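Local coordinates for uncharacterized protein (Bacteroides uniformis ATCC 8492, PDB 4Q68) that probably acts as an NlpC/P60-family N-acetylmuramoyl-L-alanine amidase, cleaving the amide bond that joins muramic acid to the peptide stem in cell-wall fragments, at residues A[202-207]-A[213-218]; A[192-195]-A[200-203]. One frame throughout, in Å; residues are numbered along the deposited sequence.

Interaction 1 of 2, residues A[202-207]-A[213-218]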
loop_
_atom_site.group_PDB
_atom_site.type_symbol
_atom_site.label_atom_id
_atom_site.label_comp_id
_atom_site.label_asym_id
_atom_site.label_seq_id
_atom_site.Cartn_x
_atom_site.Cartn_y
_atom_site.Cartn_z
ATOM N N LEU A 202 -5.473 -13.814 7.868
ATOM C CA LEU A 202 -4.061 -13.813 7.528
ATOM C C LEU A 202 -3.790 -12.711 6.513
ATOM O O LEU A 202 -4.698 -12.047 6.015
ATOM C CB LEU A 202 -3.640 -15.169 6.943
ATOM C CG LEU A 202 -4.053 -16.414 7.710
ATOM C CD1 LEU A 202 -3.508 -17.640 7.023
ATOM C CD2 LEU A 202 -3.595 -16.346 9.167
ATOM N N LEU A 203 -2.513 -12.495 6.238
ATOM C CA LEU A 203 -2.089 -11.527 5.241
ATOM C C LEU A 203 -1.234 -12.202 4.174
ATOM O O LEU A 203 -0.306 -12.951 4.498
ATOM C CB LEU A 203 -1.285 -10.413 5.913
ATOM C CG LEU A 203 -1.164 -9.126 5.113
ATOM C CD1 LEU A 203 -2.499 -8.402 5.067
ATOM C CD2 LEU A 203 -0.101 -8.220 5.712
ATOM N N VAL A 204 -1.565 -11.956 2.912
ATOM C CA VAL A 204 -0.699 -12.284 1.791
ATOM C C VAL A 204 0.148 -11.039 1.557
ATOM O O VAL A 204 -0.379 -9.955 1.326
ATOM C CB VAL A 204 -1.512 -12.649 0.539
ATOM C CG1 VAL A 204 -0.592 -12.853 -0.654
ATOM C CG2 VAL A 204 -2.332 -13.889 0.811
ATOM N N HIS A 205 1.466 -11.157 1.659
ATOM C CA HIS A 205 2.315 -9.988 1.621
ATOM C C HIS A 205 3.739 -10.335 1.244
ATOM O O HIS A 205 4.180 -11.477 1.377
ATOM C CB HIS A 205 2.272 -9.250 2.971
ATOM C CG HIS A 205 2.931 -9.985 4.097
ATOM N ND1 HIS A 205 3.958 -9.431 4.813
ATOM C CD2 HIS A 205 2.718 -11.214 4.624
ATOM C CE1 HIS A 205 4.355 -10.276 5.737
ATOM N NE2 HIS A 205 3.624 -11.372 5.643
ATOM N N ALA A 206 4.451 -9.328 0.760
ATOM C CA ALA A 206 5.877 -9.447 0.471
ATOM C C ALA A 206 6.644 -9.226 1.760
ATOM O O ALA A 206 6.653 -8.117 2.302
ATOM C CB ALA A 206 6.302 -8.467 -0.602
ATOM N N SER A 207 7.271 -10.301 2.235
ATOM C CA SER A 207 7.964 -10.331 3.520
ATOM C C SER A 207 9.466 -10.167 3.313
ATOM O O SER A 207 10.099 -11.007 2.696
ATOM C CB SER A 207 7.696 -11.668 4.215
ATOM O OG SER A 207 8.580 -11.834 5.317
ATOM N N VAL A 213 7.137 -13.421 -1.222
ATOM C CA VAL A 213 5.714 -13.267 -0.952
ATOM C C VAL A 213 5.200 -14.531 -0.268
ATOM O O VAL A 213 5.435 -15.650 -0.741
ATOM C CB VAL A 213 4.937 -13.008 -2.255
ATOM C CG1 VAL A 213 3.448 -12.910 -2.003
ATOM C CG2 VAL A 213 5.443 -11.752 -2.955
ATOM N N VAL A 214 4.503 -14.337 0.848
ATOM C CA VAL A 214 4.033 -15.426 1.699
ATOM C C VAL A 214 2.584 -15.202 2.122
ATOM O O VAL A 214 2.053 -14.091 2.070
ATOM C CB VAL A 214 4.881 -15.560 2.987
ATOM C CG1 VAL A 214 6.340 -15.790 2.646
ATOM C CG2 VAL A 214 4.725 -14.336 3.891
ATOM N N VAL A 215 1.969 -16.291 2.569
ATOM C CA VAL A 215 0.818 -16.245 3.462
ATOM C C VAL A 215 1.383 -16.189 4.877
ATOM O O VAL A 215 2.198 -17.026 5.262
ATOM C CB VAL A 215 -0.060 -17.508 3.321
ATOM C CG1 VAL A 215 -1.169 -17.500 4.356
ATOM C CG2 VAL A 215 -0.614 -17.641 1.928
ATOM N N SER A 216 0.966 -15.216 5.673
ATOM C CA SER A 216 1.489 -15.105 7.021
ATOM C C SER A 216 1.227 -16.368 7.834
ATOM O O SER A 216 0.178 -16.990 7.738
ATOM C CB SER A 216 0.926 -13.867 7.716
ATOM O OG SER A 216 -0.474 -13.932 7.891
ATOM N N LYS A 217 2.211 -16.742 8.649
ATOM C CA LYS A 217 2.090 -17.929 9.498
ATOM C C LYS A 217 1.228 -17.661 10.731
ATOM O O LYS A 217 0.658 -18.596 11.300
ATOM C CB LYS A 217 3.459 -18.450 9.928
ATOM C CG LYS A 217 4.296 -19.053 8.811
ATOM C CD LYS A 217 3.807 -20.431 8.392
ATOM C CE LYS A 217 4.812 -21.128 7.485
ATOM N NZ LYS A 217 6.054 -21.535 8.204
ATOM N N VAL A 218 1.136 -16.397 11.135
ATOM C CA VAL A 218 0.302 -15.977 12.236
ATOM C C VAL A 218 -0.762 -15.033 11.695
ATOM O O VAL A 218 -0.604 -14.438 10.619
ATOM C CB VAL A 218 1.137 -15.310 13.362
ATOM C CG1 VAL A 218 2.186 -16.282 13.867
ATOM C CG2 VAL A 218 1.793 -13.998 12.900
#
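S216 and L203 close one end of this antiparallel pair through a side chain as well as backbone. The hydroxyl OG of S216 accepts the N-H of L203 at 3.0 Å, nearly straight at 174°, and donates to the carbonyl O of V218 at 2.8 Å. OG is placed between its own backbone N and carbonyl carbon (chi1 64°), which points it at the strand while the chain turns on towards V218. With an alanine here, the amide of L203 would probably lose its acceptor and the carbonyl of V218 its donor, leaving residues 216-218 less firmly tied to strand 200-207.

The other polar links are backbone ones. S216 N donates to L203 O at 2.9 Å, and H205 and V214 form a hydrogen-bonded pair with exchanged N-H to O bonds. V204 with V215 and A206 with V213 are the non-hydrogen-bonded pairs; the CA-H of V204 leans on V214 O at 3.3 Å.

Apolar packing occupies both faces. With V204 and A206, L202 shares the face of V215 and V213: its CD1 meets CG1 of V215 at 3.6 Å, the two side chains crossing at a slant. A206 CB reaches CG2 of V213 at 4.1 Å. On the reverse face the H205 imidazole lies alongside V214 and points the same way, its NE2 3.6 Å from CG2.

The two strands form a beta hairpin at the border of the main sheet. H205 ND1 is hydrogen-bonded to NE2 of H190 on strand 188-197, a pairing that recalls the two histidines of NlpC/P60 active sites. M223 of helix 220-225 packs against L203, H205 and S216, while F195 of strand 188-197 touches V204 and V215 on the other face.

Interaction 2 of 2, residues A[192-195]-A[200-203]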
loop_
_atom_site.group_PDB
_atom_site.type_symbol
_atom_site.label_atom_id
_atom_site.label_comp_id
_atom_site.label_asym_id
_atom_site.label_seq_id
_atom_site.Cartn_x
_atom_site.Cartn_y
_atom_site.Cartn_z
ATOM N N GLY A 192 -0.439 -5.375 2.597
ATOM C CA GLY A 192 -0.688 -6.697 2.094
ATOM C C GLY A 192 -2.155 -6.853 1.719
ATOM O O GLY A 192 -2.903 -5.886 1.675
ATOM N N ILE A 193 -2.534 -8.097 1.432
ATOM C CA ILE A 193 -3.873 -8.453 0.980
ATOM C C ILE A 193 -4.514 -9.390 2.011
ATOM O O ILE A 193 -3.900 -10.377 2.427
ATOM C CB ILE A 193 -3.792 -9.152 -0.405
ATOM C CG1 ILE A 193 -3.069 -8.268 -1.430
ATOM C CG2 ILE A 193 -5.171 -9.548 -0.899
ATOM C CD1 ILE A 193 -3.767 -6.967 -1.721
ATOM N N ALA A 194 -5.740 -9.084 2.424
ATOM C CA ALA A 194 -6.453 -9.899 3.395
ATOM C C ALA A 194 -6.822 -11.273 2.847
ATOM O O ALA A 194 -7.328 -11.387 1.738
ATOM C CB ALA A 194 -7.714 -9.180 3.820
ATOM N N PHE A 195 -6.609 -12.297 3.662
ATOM C CA PHE A 195 -6.912 -13.675 3.298
ATOM C C PHE A 195 -7.404 -14.418 4.538
ATOM O O PHE A 195 -6.647 -14.626 5.484
ATOM C CB PHE A 195 -5.638 -14.328 2.760
ATOM C CG PHE A 195 -5.728 -15.829 2.519
ATOM C CD1 PHE A 195 -6.890 -16.433 2.063
ATOM C CD2 PHE A 195 -4.614 -16.622 2.695
ATOM C CE1 PHE A 195 -6.944 -17.806 1.839
ATOM C CE2 PHE A 195 -4.670 -17.997 2.451
ATOM C CZ PHE A 195 -5.828 -18.576 2.028
ATOM N N LYS A 200 -9.228 -17.696 10.216
ATOM C CA LYS A 200 -8.233 -16.740 10.697
ATOM C C LYS A 200 -7.992 -15.717 9.609
ATOM O O LYS A 200 -7.866 -16.071 8.437
ATOM C CB LYS A 200 -6.922 -17.427 11.043
ATOM C CG LYS A 200 -7.088 -18.405 12.173
ATOM C CD LYS A 200 -5.792 -19.083 12.561
ATOM C CE LYS A 200 -5.964 -19.967 13.789
ATOM N NZ LYS A 200 -6.919 -21.065 13.534
ATOM N N LEU A 201 -7.912 -14.442 9.987
ATOM C CA LEU A 201 -7.520 -13.399 9.054
ATOM C C LEU A 201 -6.000 -13.326 8.997
ATOM O O LEU A 201 -5.344 -12.889 9.952
ATOM C CB LEU A 201 -8.108 -12.058 9.451
ATOM C CG LEU A 201 -7.636 -10.868 8.620
ATOM C CD1 LEU A 201 -7.951 -11.020 7.140
ATOM C CD2 LEU A 201 -8.241 -9.593 9.160
ATOM N N LEU A 202 -5.473 -13.814 7.868
ATOM C CA LEU A 202 -4.061 -13.813 7.528
ATOM C C LEU A 202 -3.790 -12.711 6.513
ATOM O O LEU A 202 -4.698 -12.047 6.015
ATOM C CB LEU A 202 -3.640 -15.169 6.943
ATOM C CG LEU A 202 -4.053 -16.414 7.710
ATOM C CD1 LEU A 202 -3.508 -17.640 7.023
ATOM C CD2 LEU A 202 -3.595 -16.346 9.167
ATOM N N LEU A 203 -2.513 -12.495 6.238
ATOM C CA LEU A 203 -2.089 -11.527 5.241
ATOM C C LEU A 203 -1.234 -12.202 4.174
ATOM O O LEU A 203 -0.306 -12.951 4.498
ATOM C CB LEU A 203 -1.285 -10.413 5.913
ATOM C CG LEU A 203 -1.164 -9.126 5.113
ATOM C CD1 LEU A 203 -2.499 -8.402 5.067
ATOM C CD2 LEU A 203 -0.101 -8.220 5.712
#
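The isobutyl group of L203 lies over the backbone of G192 and I193. Its CD1 sits 3.6 Å from I193 N, while CG comes to 3.9 Å from G192 CA. CG is anti to the backbone N of L203 (chi1 -161°), which brings the branch across onto the facing strand. The pairing is tight here: a beta carbon on G192 would run into L203 CG, which is consistent with the leucine lying this close to the G192 backbone because no side chain stands in the way.

A194, next after I193, faces L203 in a non-hydrogen-bonded antiparallel pair. The methyl of A194 is met not by L203 but by CD1 of L201, at 3.8 Å, on the same face of the sheet. The CA-H of L203 makes a further contact with I193 O.

F195 and L202 are the hydrogen-bonded pair, joined by two backbone bonds. L202 N donates a hydrogen bond to F195 O at 2.8 Å, and F195 N donates one to L202 O at 3.0 Å; this second donor stands well above the carbonyl plane, 43° out of it. L202 CB also packs on F195 O, at 3.4 Å.

This is the end of a beta hairpin in the main antiparallel sheet, strand 188-197 lying between strands 176-181 and 200-207. G192 is bonded through its backbone to I177 of the former. L163 and I171, from loops, close over L201, while helix 2-12 packs against strand 188-197, M7 on I193 and L8 on F195.

Overall arrangement
Both interactions are largely buried and rest on strand 200-207, sharing L202 and L203: interaction 1 pairs it with 213-218 on one edge, interaction 2 with 192-195 on the other, so three consecutive strands run as successive hairpins. Their centres lie about 7 Å apart. They meet directly, V204 O probably hydrogen-bonding I193 N and V215 packing on the F195 ring. Interaction 1 is the larger and chemically more varied, adding a serine hydroxyl and a histidine ring to backbone pairing; interaction 2 relies on two backbone bonds and aliphatic packing over a glycine. One reaches helix 220-225, the other helix 2-12.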